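Local coordinates for bacterioferritin (Mycobacterium smegmatis str. MC2 155, PDB 3BKN), which probably stores iron, oxidising Fe(2+) with dioxygen at a dinuclear centre and laying down the ferric mineral inside a hollow shell of 24 subunits, at residues N23-H28 with E42-E47; F49-H54 with A125-H130; A89-E94 with D132-Q137. One frame throughout, in Å; residues are numbered along the deposited sequence.

Interaction 1 of 3, residues N23-H28 with E42-E47; sequences NQYFLH and EHTRAE. With HEM (protoporphyrin IX containing Fe), chain T.
Tyr-25, Thr-44 and Glu-47 make the apolar part of this contact between helices 5-34 and 38-64. In the conformer described, CB of Glu-47 lies over one face of the Tyr-25 ring, 4.0 Å from its centroid and 19° off the normal: a CH-pi contact set toward the rim. CG2 of Thr-44 comes instead to the edge of that ring, near its plane, and at 3.5 Å also rests on the carbonyl O of Tyr-25; CB of His-28 closes the patch from the next turn. Thr-44 turns its methyl toward helix 5-34 because CG2 lies opposite the backbone N, which leaves OG1 for Gln-32.

On the heme side, Phe-26 and Arg-45 run alongside each other in the same direction. NH1 of Arg-45 comes in obliquely, 3.5 Å from CE1 of Phe-26, and the guanidinium and ring planes are 51° apart. The heme methyl CMB lies over one face of the Phe-26 ring, and NH2 of Arg-45 is 3.6 Å from heme CMA.

No side-chain hydrogen bond links the two segments themselves; Thr-44 with Gln-32 joins the helices further along. The other polar ends go to helix 83-110, Tyr-25 OH to the zinc ligand Glu-94 and His-28 to Asp-90, and to the second subunit, where Glu-56 forms a salt bridge with NH1 of Arg-45. The contact thus ties this helix pair to both the metal site and the heme-bearing dimer interface.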
loop_
_atom_site.group_PDB
_atom_site.type_symbol
_atom_site.label_atom_id
_atom_site.label_comp_id
_atom_site.label_asym_id
_atom_site.label_seq_id
_atom_site.Cartn_x
_atom_site.Cartn_y
_atom_site.Cartn_z
ATOM N N ASN A 23 -0.462 29.929 39.089
ATOM C CA ASN A 23 -1.481 30.941 39.015
ATOM C C ASN A 23 -0.926 32.202 38.358
ATOM O O ASN A 23 -1.574 32.793 37.482
ATOM C CB ASN A 23 -2.065 31.188 40.399
ATOM C CG ASN A 23 -2.921 29.991 40.901
ATOM O OD1 ASN A 23 -2.749 28.843 40.437
ATOM N ND2 ASN A 23 -3.826 30.252 41.854
ATOM N N GLN A 24 0.309 32.581 38.705
ATOM C CA GLN A 24 0.830 33.840 38.189
ATOM C C GLN A 24 1.006 33.777 36.689
ATOM O O GLN A 24 0.498 34.655 35.975
ATOM C CB GLN A 24 2.108 34.270 38.880
ATOM C CG GLN A 24 2.360 35.776 38.743
ATOM C CD GLN A 24 3.534 36.235 39.617
ATOM O OE1 GLN A 24 3.388 36.394 40.852
ATOM N NE2 GLN A 24 4.704 36.430 38.993
ATOM N N TYR A 25 1.709 32.741 36.222
ATOM C CA TYR A 25 1.878 32.490 34.790
ATOM C C TYR A 25 0.556 32.296 34.065
ATOM O O TYR A 25 0.302 32.928 33.037
ATOM C CB TYR A 25 2.713 31.256 34.562
ATOM C CG TYR A 25 4.191 31.443 34.752
ATOM C CD1 TYR A 25 4.927 32.268 33.878
ATOM C CD2 TYR A 25 4.870 30.766 35.739
ATOM C CE1 TYR A 25 6.273 32.433 34.012
ATOM C CE2 TYR A 25 6.242 30.912 35.892
ATOM C CZ TYR A 25 6.945 31.738 35.020
ATOM O OH TYR A 25 8.338 31.894 35.130
ATOM N N PHE A 26 -0.316 31.445 34.593
ATOM C CA PHE A 26 -1.527 31.173 33.869
ATOM C C PHE A 26 -2.300 32.436 33.619
ATOM O O PHE A 26 -2.720 32.673 32.483
ATOM C CB PHE A 26 -2.408 30.083 34.489
ATOM C CG PHE A 26 -3.485 29.584 33.538
ATOM C CD1 PHE A 26 -3.182 28.641 32.550
ATOM C CD2 PHE A 26 -4.782 30.110 33.578
ATOM C CE1 PHE A 26 -4.141 28.230 31.669
ATOM C CE2 PHE A 26 -5.715 29.683 32.712
ATOM C CZ PHE A 26 -5.399 28.748 31.772
ATOM N N LEU A 27 -2.464 33.251 34.658
ATOM C CA LEU A 27 -3.182 34.535 34.555
ATOM C C LEU A 27 -2.450 35.488 33.623
ATOM O O LEU A 27 -3.095 36.147 32.821
ATOM C CB LEU A 27 -3.362 35.184 35.920
ATOM C CG LEU A 27 -3.974 36.582 36.078
ATOM C CD1 LEU A 27 -5.427 36.641 35.666
ATOM C CD2 LEU A 27 -3.869 36.943 37.548
ATOM N N HIS A 28 -1.119 35.556 33.693
ATOM C CA HIS A 28 -0.389 36.401 32.759
ATOM C C HIS A 28 -0.697 35.983 31.315
ATOM O O HIS A 28 -0.967 36.823 30.455
ATOM C CB HIS A 28 1.114 36.381 33.006
ATOM C CG HIS A 28 1.544 37.167 34.197
ATOM N ND1 HIS A 28 2.769 36.978 34.802
ATOM C CD2 HIS A 28 0.918 38.149 34.898
ATOM C CE1 HIS A 28 2.885 37.823 35.819
ATOM N NE2 HIS A 28 1.773 38.543 35.901
ATOM N N GLU A 42 1.024 32.003 24.189
ATOM C CA GLU A 42 1.284 30.560 24.018
ATOM C C GLU A 42 2.547 30.170 24.845
ATOM O O GLU A 42 2.558 29.126 25.536
ATOM C CB GLU A 42 1.431 30.164 22.521
ATOM C CG GLU A 42 0.181 29.568 21.817
ATOM C CD GLU A 42 0.141 29.783 20.255
ATOM O OE1 GLU A 42 1.174 29.707 19.545
ATOM O OE2 GLU A 42 -0.960 30.029 19.713
ATOM N N HIS A 43 3.589 31.018 24.811
ATOM C CA HIS A 43 4.788 30.732 25.569
ATOM C C HIS A 43 4.554 30.820 27.074
ATOM O O HIS A 43 4.998 29.964 27.817
ATOM C CB HIS A 43 5.939 31.643 25.184
ATOM C CG HIS A 43 7.251 31.154 25.693
ATOM N ND1 HIS A 43 7.688 31.403 26.978
ATOM C CD2 HIS A 43 8.197 30.366 25.122
ATOM C CE1 HIS A 43 8.856 30.808 27.171
ATOM N NE2 HIS A 43 9.188 30.172 26.061
ATOM N N THR A 44 3.845 31.848 27.531
ATOM C CA THR A 44 3.581 32.015 28.945
ATOM C C THR A 44 2.719 30.844 29.469
ATOM O O THR A 44 2.932 30.339 30.565
ATOM C CB THR A 44 2.915 33.399 29.207
ATOM O OG1 THR A 44 3.707 34.433 28.625
ATOM C CG2 THR A 44 2.769 33.718 30.683
ATOM N N ARG A 45 1.747 30.416 28.672
ATOM C CA ARG A 45 0.891 29.308 29.041
ATOM C C ARG A 45 1.760 28.085 29.251
ATOM O O ARG A 45 1.650 27.417 30.276
ATOM C CB ARG A 45 -0.180 29.093 27.979
ATOM C CG ARG A 45 -1.348 28.200 28.325
ATOM C CD ARG A 45 -1.942 27.638 27.001
ATOM N NE ARG A 45 -2.925 26.562 27.163
ATOM C CZ ARG A 45 -4.124 26.741 27.716
ATOM N NH1 ARG A 45 -4.465 27.930 28.187
ATOM N NH2 ARG A 45 -4.962 25.725 27.846
ATOM N N ALA A 46 2.667 27.806 28.324
ATOM C CA ALA A 46 3.562 26.654 28.475
ATOM C C ALA A 46 4.361 26.754 29.761
ATOM O O ALA A 46 4.486 25.790 30.462
ATOM C CB ALA A 46 4.461 26.512 27.275
ATOM N N GLU A 47 4.869 27.930 30.106
ATOM C CA GLU A 47 5.558 28.095 31.381
ATOM C C GLU A 47 4.672 27.682 32.571
ATOM O O GLU A 47 5.134 27.012 33.511
ATOM C CB GLU A 47 6.119 29.511 31.519
ATOM C CG GLU A 47 7.037 29.913 30.348
ATOM C CD GLU A 47 8.414 29.260 30.409
ATOM O OE1 GLU A 47 8.555 28.255 31.133
ATOM O OE2 GLU A 47 9.360 29.753 29.744
HETATM C CHA HEM T . -3.344 20.747 32.820
HETATM C CHB HEM T . -5.363 25.010 34.023
HETATM C CHC HEM T . -3.783 24.398 38.546
HETATM C CHD HEM T . -1.607 20.214 37.353
HETATM C C1A HEM T . -4.120 21.985 32.730
HETATM C C2A HEM T . -4.779 22.393 31.495
HETATM C C3A HEM T . -5.375 23.663 31.867
HETATM C C4A HEM T . -4.979 23.824 33.266
HETATM C CMA HEM T . -6.193 24.595 31.033
HETATM C CAA HEM T . -4.832 21.671 30.181
HETATM C CBA HEM T . -5.066 20.195 30.472
HETATM C CGA HEM T . -6.254 19.620 29.738
HETATM O O1A HEM T . -7.399 19.855 30.172
HETATM O O2A HEM T . -6.045 18.910 28.734
HETATM C C1B HEM T . -5.084 25.264 35.425
HETATM C C2B HEM T . -5.595 26.456 36.103
HETATM C C3B HEM T . -5.086 26.185 37.430
HETATM C C4B HEM T . -4.417 24.988 37.380
HETATM C CMB HEM T . -6.404 27.597 35.569
HETATM C CAB HEM T . -5.256 27.053 38.606
HETATM C CBB HEM T . -4.199 27.569 39.206
HETATM C C1C HEM T . -3.041 23.157 38.675
HETATM C C2C HEM T . -2.466 22.727 39.956
HETATM C C3C HEM T . -1.831 21.484 39.599
HETATM C C4C HEM T . -2.105 21.325 38.163
HETATM C CMC HEM T . -2.485 23.345 41.316
HETATM C CAC HEM T . -1.093 20.644 40.561
HETATM C CBC HEM T . -0.336 19.686 40.112
HETATM C C1D HEM T . -1.870 20.001 35.935
HETATM C C2D HEM T . -1.383 18.826 35.241
HETATM C C3D HEM T . -1.934 19.035 33.910
HETATM C C4D HEM T . -2.616 20.218 33.987
HETATM C CMD HEM T . -0.540 17.711 35.790
HETATM C CAD HEM T . -1.772 18.161 32.707
HETATM C CBD HEM T . -0.299 17.810 32.585
HETATM C CGD HEM T . 0.333 18.422 31.365
HETATM O O1D HEM T . 1.313 19.171 31.521
HETATM O O2D HEM T . -0.136 18.146 30.251
HETATM N NA HEM T . -4.232 22.832 33.763
HETATM N NB HEM T . -4.403 24.408 36.194
HETATM N NC HEM T . -2.825 22.341 37.642
HETATM N ND HEM T . -2.619 20.817 35.187
HETATM FE FE HEM T . -3.495 22.608 35.684
#

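Interaction 2 of 3, residues F49-H54 with A125-H130; sequences FEEMRH and ADEETH. With ZN (zinc ion), chain N; ZN (zinc ion), chain M; HEM (protoporphyrin IX containing Fe), chain T.
Glu-51 reaches across from helix 38-64 to meet Glu-127 of helix 114-144 through two zinc ions. Its CB leaves the backbone at an angle to the facing helix, and CG, which stands beside the backbone N (chi1 -60°), bends at chi2 to turn the carboxylate toward the metals. On the way the side chain passes Ala-21, Ile-22 and Tyr-25 of helix 5-34. CD lies about equally far from both ions. OE2 of Glu-51 binds one zinc at 2.0 Å, and OE1 binds the other at 1.9 Å. Glu-127 arrives from the opposite direction and does the same: OE1 takes the first zinc and OE2 the second, its carboxylate plane 38° from that of Glu-51.

This is the dinuclear site of a ferritin-like four-helix bundle, with two bridging glutamates and one histidine to each metal; here it holds zinc, where iron would be expected during ferroxidation. ND1 of His-130 binds the first ion at 2.1 Å and ND1 of His-54 the second at 2.0 Å, while Glu-94 and Glu-18 supply the remaining ligands, respectively.

The outer nitrogen of each histidine turns back to a carboxylate on the facing helix. NE2 of His-54 bonds to the anti lone pair of Asp-126 OD2 at 3.2 Å, nearly straight and only 6° out of the ring plane, which fixes the rotation of the imidazole. The matching bond from NE2 of His-130 to Glu-50 OE1, 3.4 Å long, is weak. Behind Glu-51, on the heme side of helix 38-64, SD of Met-52 ligates the heme iron at 2.4 Å, and Met-52 of the second subunit supplies the other axial sulfur.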
loop_
_atom_site.group_PDB
_atom_site.type_symbol
_atom_site.label_atom_id
_atom_site.label_comp_id
_atom_site.label_asym_id
_atom_site.label_seq_id
_atom_site.Cartn_x
_atom_site.Cartn_y
_atom_site.Cartn_z
ATOM N N PHE A 49 2.283 25.371 32.507
ATOM C CA PHE A 49 2.171 23.915 32.572
ATOM C C PHE A 49 3.434 23.287 33.165
ATOM O O PHE A 49 3.373 22.302 33.885
ATOM C CB PHE A 49 1.841 23.326 31.217
ATOM C CG PHE A 49 0.498 23.692 30.712
ATOM C CD1 PHE A 49 -0.588 23.702 31.538
ATOM C CD2 PHE A 49 0.300 23.978 29.380
ATOM C CE1 PHE A 49 -1.855 24.021 31.063
ATOM C CE2 PHE A 49 -0.971 24.298 28.902
ATOM C CZ PHE A 49 -2.051 24.313 29.774
ATOM N N GLU A 50 4.578 23.879 32.874
ATOM C CA GLU A 50 5.816 23.419 33.466
ATOM C C GLU A 50 5.761 23.569 34.964
ATOM O O GLU A 50 6.244 22.696 35.652
ATOM C CB GLU A 50 7.043 24.145 32.890
ATOM C CG GLU A 50 8.061 23.139 32.271
ATOM C CD GLU A 50 9.451 23.708 32.039
ATOM O OE1 GLU A 50 9.656 24.365 30.977
ATOM O OE2 GLU A 50 10.328 23.465 32.909
ATOM N N GLU A 51 5.150 24.637 35.475
ATOM C CA GLU A 51 4.973 24.762 36.902
ATOM C C GLU A 51 4.018 23.738 37.433
ATOM O O GLU A 51 4.258 23.194 38.498
ATOM C CB GLU A 51 4.523 26.136 37.313
ATOM C CG GLU A 51 5.469 27.192 36.935
ATOM C CD GLU A 51 6.914 26.959 37.368
ATOM O OE1 GLU A 51 7.203 26.000 38.117
ATOM O OE2 GLU A 51 7.790 27.738 36.933
ATOM N N MET A 52 2.930 23.481 36.711
ATOM C CA MET A 52 2.009 22.424 37.118
ATOM C C MET A 52 2.736 21.085 37.270
ATOM O O MET A 52 2.514 20.368 38.252
ATOM C CB MET A 52 0.865 22.288 36.140
ATOM C CG MET A 52 -0.108 23.425 36.170
ATOM S SD MET A 52 -1.358 23.325 34.856
ATOM C CE MET A 52 -1.486 25.078 34.429
ATOM N N ARG A 53 3.623 20.761 36.325
ATOM C CA ARG A 53 4.423 19.546 36.442
ATOM C C ARG A 53 5.346 19.562 37.673
ATOM O O ARG A 53 5.432 18.546 38.390
ATOM C CB ARG A 53 5.156 19.235 35.151
ATOM C CG ARG A 53 4.208 18.865 34.022
ATOM C CD ARG A 53 4.913 18.616 32.671
ATOM N NE ARG A 53 5.250 19.882 32.042
ATOM C CZ ARG A 53 6.008 20.018 30.967
ATOM N NH1 ARG A 53 6.516 18.955 30.360
ATOM N NH2 ARG A 53 6.257 21.229 30.495
ATOM N N HIS A 54 5.990 20.700 37.956
ATOM C CA HIS A 54 6.801 20.834 39.150
ATOM C C HIS A 54 6.003 20.543 40.440
ATOM O O HIS A 54 6.447 19.762 41.311
ATOM C CB HIS A 54 7.370 22.227 39.208
ATOM C CG HIS A 54 8.437 22.466 38.211
ATOM N ND1 HIS A 54 9.005 23.707 38.008
ATOM C CD2 HIS A 54 9.023 21.625 37.322
ATOM C CE1 HIS A 54 9.933 23.604 37.076
ATOM N NE2 HIS A 54 9.952 22.354 36.633
ATOM N N ALA A 125 17.389 23.595 37.688
ATOM C CA ALA A 125 17.809 23.768 36.305
ATOM C C ALA A 125 16.665 24.331 35.431
ATOM O O ALA A 125 16.873 25.313 34.697
ATOM C CB ALA A 125 18.351 22.491 35.756
ATOM N N ASP A 126 15.464 23.748 35.531
ATOM C CA ASP A 126 14.313 24.290 34.820
ATOM C C ASP A 126 14.109 25.775 35.197
ATOM O O ASP A 126 13.994 26.620 34.329
ATOM C CB ASP A 126 13.034 23.462 35.033
ATOM C CG ASP A 126 13.134 21.993 34.486
ATOM O OD1 ASP A 126 14.172 21.517 33.959
ATOM O OD2 ASP A 126 12.129 21.269 34.601
ATOM N N GLU A 127 14.126 26.125 36.472
ATOM C CA GLU A 127 13.908 27.534 36.794
ATOM C C GLU A 127 15.017 28.457 36.310
ATOM O O GLU A 127 14.752 29.607 36.025
ATOM C CB GLU A 127 13.573 27.788 38.272
ATOM C CG GLU A 127 12.753 26.733 38.925
ATOM C CD GLU A 127 11.291 26.790 38.572
ATOM O OE1 GLU A 127 10.980 27.108 37.407
ATOM O OE2 GLU A 127 10.440 26.490 39.456
ATOM N N GLU A 128 16.247 27.966 36.211
ATOM C CA GLU A 128 17.345 28.812 35.713
ATOM C C GLU A 128 17.082 29.087 34.244
ATOM O O GLU A 128 17.312 30.181 33.760
ATOM C CB GLU A 128 18.709 28.170 35.919
ATOM C CG GLU A 128 19.182 28.154 37.358
ATOM C CD GLU A 128 20.645 27.661 37.551
ATOM O OE1 GLU A 128 21.517 27.963 36.698
ATOM O OE2 GLU A 128 20.957 27.004 38.583
ATOM N N THR A 129 16.527 28.122 33.538
ATOM C CA THR A 129 16.156 28.349 32.164
ATOM C C THR A 129 15.028 29.396 31.987
ATOM O O THR A 129 15.094 30.219 31.060
ATOM C CB THR A 129 15.887 26.993 31.474
ATOM O OG1 THR A 129 17.147 26.332 31.328
ATOM C CG2 THR A 129 15.252 27.149 30.085
ATOM N N HIS A 130 14.034 29.385 32.877
ATOM C CA HIS A 130 12.984 30.390 32.863
ATOM C C HIS A 130 13.622 31.736 33.112
ATOM O O HIS A 130 13.324 32.683 32.407
ATOM C CB HIS A 130 11.863 30.148 33.892
ATOM C CG HIS A 130 10.989 28.946 33.619
ATOM N ND1 HIS A 130 10.025 28.505 34.516
ATOM C CD2 HIS A 130 10.953 28.068 32.580
ATOM C CE1 HIS A 130 9.427 27.423 34.035
ATOM N NE2 HIS A 130 9.979 27.129 32.868
HETATM ZN ZN ZN N . 9.718 28.310 36.617
HETATM ZN ZN ZN M . 8.837 25.439 39.029
HETATM C CHA HEM T . -3.344 20.747 32.820
HETATM C CHB HEM T . -5.363 25.010 34.023
HETATM C CHC HEM T . -3.783 24.398 38.546
HETATM C CHD HEM T . -1.607 20.214 37.353
HETATM C C1A HEM T . -4.120 21.985 32.730
HETATM C C2A HEM T . -4.779 22.393 31.495
HETATM C C3A HEM T . -5.375 23.663 31.867
HETATM C C4A HEM T . -4.979 23.824 33.266
HETATM C CMA HEM T . -6.193 24.595 31.033
HETATM C CAA HEM T . -4.832 21.671 30.181
HETATM C CBA HEM T . -5.066 20.195 30.472
HETATM C CGA HEM T . -6.254 19.620 29.738
HETATM O O1A HEM T . -7.399 19.855 30.172
HETATM O O2A HEM T . -6.045 18.910 28.734
HETATM C C1B HEM T . -5.084 25.264 35.425
HETATM C C2B HEM T . -5.595 26.456 36.103
HETATM C C3B HEM T . -5.086 26.185 37.430
HETATM C C4B HEM T . -4.417 24.988 37.380
HETATM C CMB HEM T . -6.404 27.597 35.569
HETATM C CAB HEM T . -5.256 27.053 38.606
HETATM C CBB HEM T . -4.199 27.569 39.206
HETATM C C1C HEM T . -3.041 23.157 38.675
HETATM C C2C HEM T . -2.466 22.727 39.956
HETATM C C3C HEM T . -1.831 21.484 39.599
HETATM C C4C HEM T . -2.105 21.325 38.163
HETATM C CMC HEM T . -2.485 23.345 41.316
HETATM C CAC HEM T . -1.093 20.644 40.561
HETATM C CBC HEM T . -0.336 19.686 40.112
HETATM C C1D HEM T . -1.870 20.001 35.935
HETATM C C2D HEM T . -1.383 18.826 35.241
HETATM C C3D HEM T . -1.934 19.035 33.910
HETATM C C4D HEM T . -2.616 20.218 33.987
HETATM C CMD HEM T . -0.540 17.711 35.790
HETATM C CAD HEM T . -1.772 18.161 32.707
HETATM C CBD HEM T . -0.299 17.810 32.585
HETATM C CGD HEM T . 0.333 18.422 31.365
HETATM O O1D HEM T . 1.313 19.171 31.521
HETATM O O2D HEM T . -0.136 18.146 30.251
HETATM N NA HEM T . -4.232 22.832 33.763
HETATM N NB HEM T . -4.403 24.408 36.194
HETATM N NC HEM T . -2.825 22.341 37.642
HETATM N ND HEM T . -2.619 20.817 35.187
HETATM FE FE HEM T . -3.495 22.608 35.684
#

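Interaction 3 of 3, residues A89-E94 with D132-Q137; sequences ADLAIE and DYLETQ. With ZN (zinc ion), chain N.
Helices 83-110 and 114-144 run antiparallel here, their local axes 9.7 Å apart at an angle of 145°, and the backbones draw nearest at Leu-91 and Leu-134, whose CA atoms are 6.3 Å apart. Leu-134 does most of the touching. Its CG stands beside the backbone N (chi1 -68°), and chi2 carries CD1 forward onto the opposite helix, where the methyl lies 3.5 Å from the backbone N of Leu-91 and 3.9 Å from CB of the same residue. CD1 of Leu-134 also meets the backbone carbonyl carbon of Asp-90. On its other side CD1 of Leu-134 lies 4.1 Å from CG of Glu-94, so the methyl touches residues a turn apart, Asp-90 and Leu-91 at one end and Glu-94 at the other.

Leu-91 answers in the other direction. The two leucines slide past each other, each pointing at the other's helix: CD1 of Leu-91 reaches CB of Leu-134 at 3.9 Å and also touches CG of Glu-135, whose chain crosses it at about a right angle. The Glu-135 carboxylate is bonded to Tyr-95 and to Met-1 N of the third subunit.

Glu-94 crosses Leu-134 in a similar way. CG faces the leucine methyl, and the bend at chi2 (-69°) turns the carboxylate on to zinc, which OE2 binds at 2.0 Å. This is the antiparallel pairing of two long helices of the ferritin-like four-helix bundle, with the leucines packed next to the dinuclear site that Glu-94 serves.

Toward the middle of the bundle, Asp-90 accepts a bond from Gln-24 of helix 5-34. The ring of Tyr-133 meets that of His-43, a link to helix 38-64, while Phe-87 of helix 83-110 packs against Leu-134.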
loop_
_atom_site.group_PDB
_atom_site.type_symbol
_atom_site.label_atom_id
_atom_site.label_comp_id
_atom_site.label_asym_id
_atom_site.label_seq_id
_atom_site.Cartn_x
_atom_site.Cartn_y
_atom_site.Cartn_z
ATOM N N ALA A 89 7.585 40.519 37.124
ATOM C CA ALA A 89 6.834 39.809 38.147
ATOM C C ALA A 89 7.202 38.307 38.201
ATOM O O ALA A 89 7.424 37.757 39.289
ATOM C CB ALA A 89 5.371 40.000 37.901
ATOM N N ASP A 90 7.286 37.666 37.027
ATOM C CA ASP A 90 7.647 36.243 36.937
ATOM C C ASP A 90 9.137 36.024 37.241
ATOM O O ASP A 90 9.538 35.049 37.871
ATOM C CB ASP A 90 7.228 35.659 35.581
ATOM C CG ASP A 90 5.685 35.661 35.387
ATOM O OD1 ASP A 90 4.956 35.439 36.407
ATOM O OD2 ASP A 90 5.198 35.897 34.233
ATOM N N LEU A 91 9.971 36.959 36.826
ATOM C CA LEU A 91 11.378 36.882 37.194
ATOM C C LEU A 91 11.527 36.993 38.719
ATOM O O LEU A 91 12.355 36.318 39.306
ATOM C CB LEU A 91 12.186 37.926 36.423
ATOM C CG LEU A 91 13.685 38.090 36.577
ATOM C CD1 LEU A 91 14.391 36.913 35.899
ATOM C CD2 LEU A 91 14.083 39.367 35.924
ATOM N N ALA A 92 10.698 37.804 39.367
ATOM C CA ALA A 92 10.825 37.933 40.797
ATOM C C ALA A 92 10.577 36.601 41.534
ATOM O O ALA A 92 11.322 36.270 42.449
ATOM C CB ALA A 92 9.970 39.121 41.346
ATOM N N ILE A 93 9.572 35.815 41.135
ATOM C CA ILE A 93 9.425 34.522 41.778
ATOM C C ILE A 93 10.437 33.439 41.386
ATOM O O ILE A 93 10.723 32.541 42.195
ATOM C CB ILE A 93 8.016 33.912 41.795
ATOM C CG1 ILE A 93 7.349 33.979 40.463
ATOM C CG2 ILE A 93 7.127 34.544 42.921
ATOM C CD1 ILE A 93 5.932 33.457 40.607
ATOM N N GLU A 94 10.971 33.497 40.168
ATOM C CA GLU A 94 11.995 32.546 39.808
ATOM C C GLU A 94 13.223 32.781 40.659
ATOM O O GLU A 94 13.830 31.812 41.116
ATOM C CB GLU A 94 12.299 32.573 38.322
ATOM C CG GLU A 94 11.120 32.180 37.458
ATOM C CD GLU A 94 10.748 30.710 37.569
ATOM O OE1 GLU A 94 11.373 29.939 38.344
ATOM O OE2 GLU A 94 9.799 30.304 36.875
ATOM N N ASP A 132 16.670 32.720 32.471
ATOM C CA ASP A 132 17.379 33.090 31.265
ATOM C C ASP A 132 16.419 33.658 30.219
ATOM O O ASP A 132 16.681 34.735 29.655
ATOM C CB ASP A 132 18.115 31.877 30.695
ATOM C CG ASP A 132 19.020 32.243 29.521
ATOM O OD1 ASP A 132 19.742 33.270 29.641
ATOM O OD2 ASP A 132 19.003 31.521 28.483
ATOM N N TYR A 133 15.293 32.963 29.975
ATOM C CA TYR A 133 14.327 33.439 29.000
ATOM C C TYR A 133 13.834 34.850 29.370
ATOM O O TYR A 133 13.857 35.766 28.553
ATOM C CB TYR A 133 13.184 32.442 28.847
ATOM C CG TYR A 133 11.972 33.066 28.206
ATOM C CD1 TYR A 133 11.973 33.422 26.843
ATOM C CD2 TYR A 133 10.825 33.357 28.973
ATOM C CE1 TYR A 133 10.827 34.006 26.255
ATOM C CE2 TYR A 133 9.691 33.931 28.397
ATOM C CZ TYR A 133 9.699 34.260 27.048
ATOM O OH TYR A 133 8.600 34.884 26.521
ATOM N N LEU A 134 13.451 35.015 30.631
ATOM C CA LEU A 134 12.856 36.246 31.152
ATOM C C LEU A 134 13.810 37.400 31.080
ATOM O O LEU A 134 13.430 38.492 30.639
ATOM C CB LEU A 134 12.435 36.067 32.597
ATOM C CG LEU A 134 11.266 35.104 32.848
ATOM C CD1 LEU A 134 11.169 34.767 34.318
ATOM C CD2 LEU A 134 9.974 35.705 32.337
ATOM N N GLU A 135 15.062 37.163 31.473
ATOM C CA GLU A 135 16.068 38.202 31.455
ATOM C C GLU A 135 16.391 38.622 30.042
ATOM O O GLU A 135 16.673 39.793 29.804
ATOM C CB GLU A 135 17.321 37.701 32.125
ATOM C CG GLU A 135 17.389 38.023 33.573
ATOM C CD GLU A 135 18.537 37.306 34.263
ATOM O OE1 GLU A 135 19.050 36.302 33.721
ATOM O OE2 GLU A 135 18.907 37.726 35.378
ATOM N N THR A 136 16.366 37.656 29.111
ATOM C CA THR A 136 16.628 37.921 27.701
ATOM C C THR A 136 15.489 38.774 27.146
ATOM O O THR A 136 15.743 39.739 26.429
ATOM C CB THR A 136 16.785 36.586 26.870
ATOM O OG1 THR A 136 17.827 35.772 27.422
ATOM C CG2 THR A 136 17.122 36.869 25.401
ATOM N N GLN A 137 14.238 38.440 27.471
ATOM C CA GLN A 137 13.122 39.276 26.992
ATOM C C GLN A 137 13.223 40.742 27.454
ATOM O O GLN A 137 13.030 41.671 26.634
ATOM C CB GLN A 137 11.755 38.667 27.316
ATOM C CG GLN A 137 11.616 37.255 26.837
ATOM C CD GLN A 137 12.252 37.055 25.447
ATOM O OE1 GLN A 137 11.967 37.767 24.481
ATOM N NE2 GLN A 137 13.127 36.088 25.360
HETATM ZN ZN ZN N . 9.718 28.310 36.617
#

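Interactions 2 and 3 share a zinc ion: Glu-94 of 89-94 completes the set of Glu-51, Glu-127 and His-130, its OE2 lying 3.0 Å from ND1 of His-130. Interaction 1 contributes to the second shell through Tyr-25, whose OH is 2.8 Å from Glu-94 OE2, probably a hydrogen bond; His-28 ND1 reaches Asp-90 OD2 at 2.7 Å. Interactions 1 and 2 follow one another on helix 38-64, and both touch the heme, Phe-26 and Arg-45 at its rim and Met-52 at its iron. The three centres are 11 to 12 Å apart. Each of the four long helices gives ligands to the dinuclear site: Glu-18; Glu-51 and His-54; Glu-94; Glu-127 and His-130.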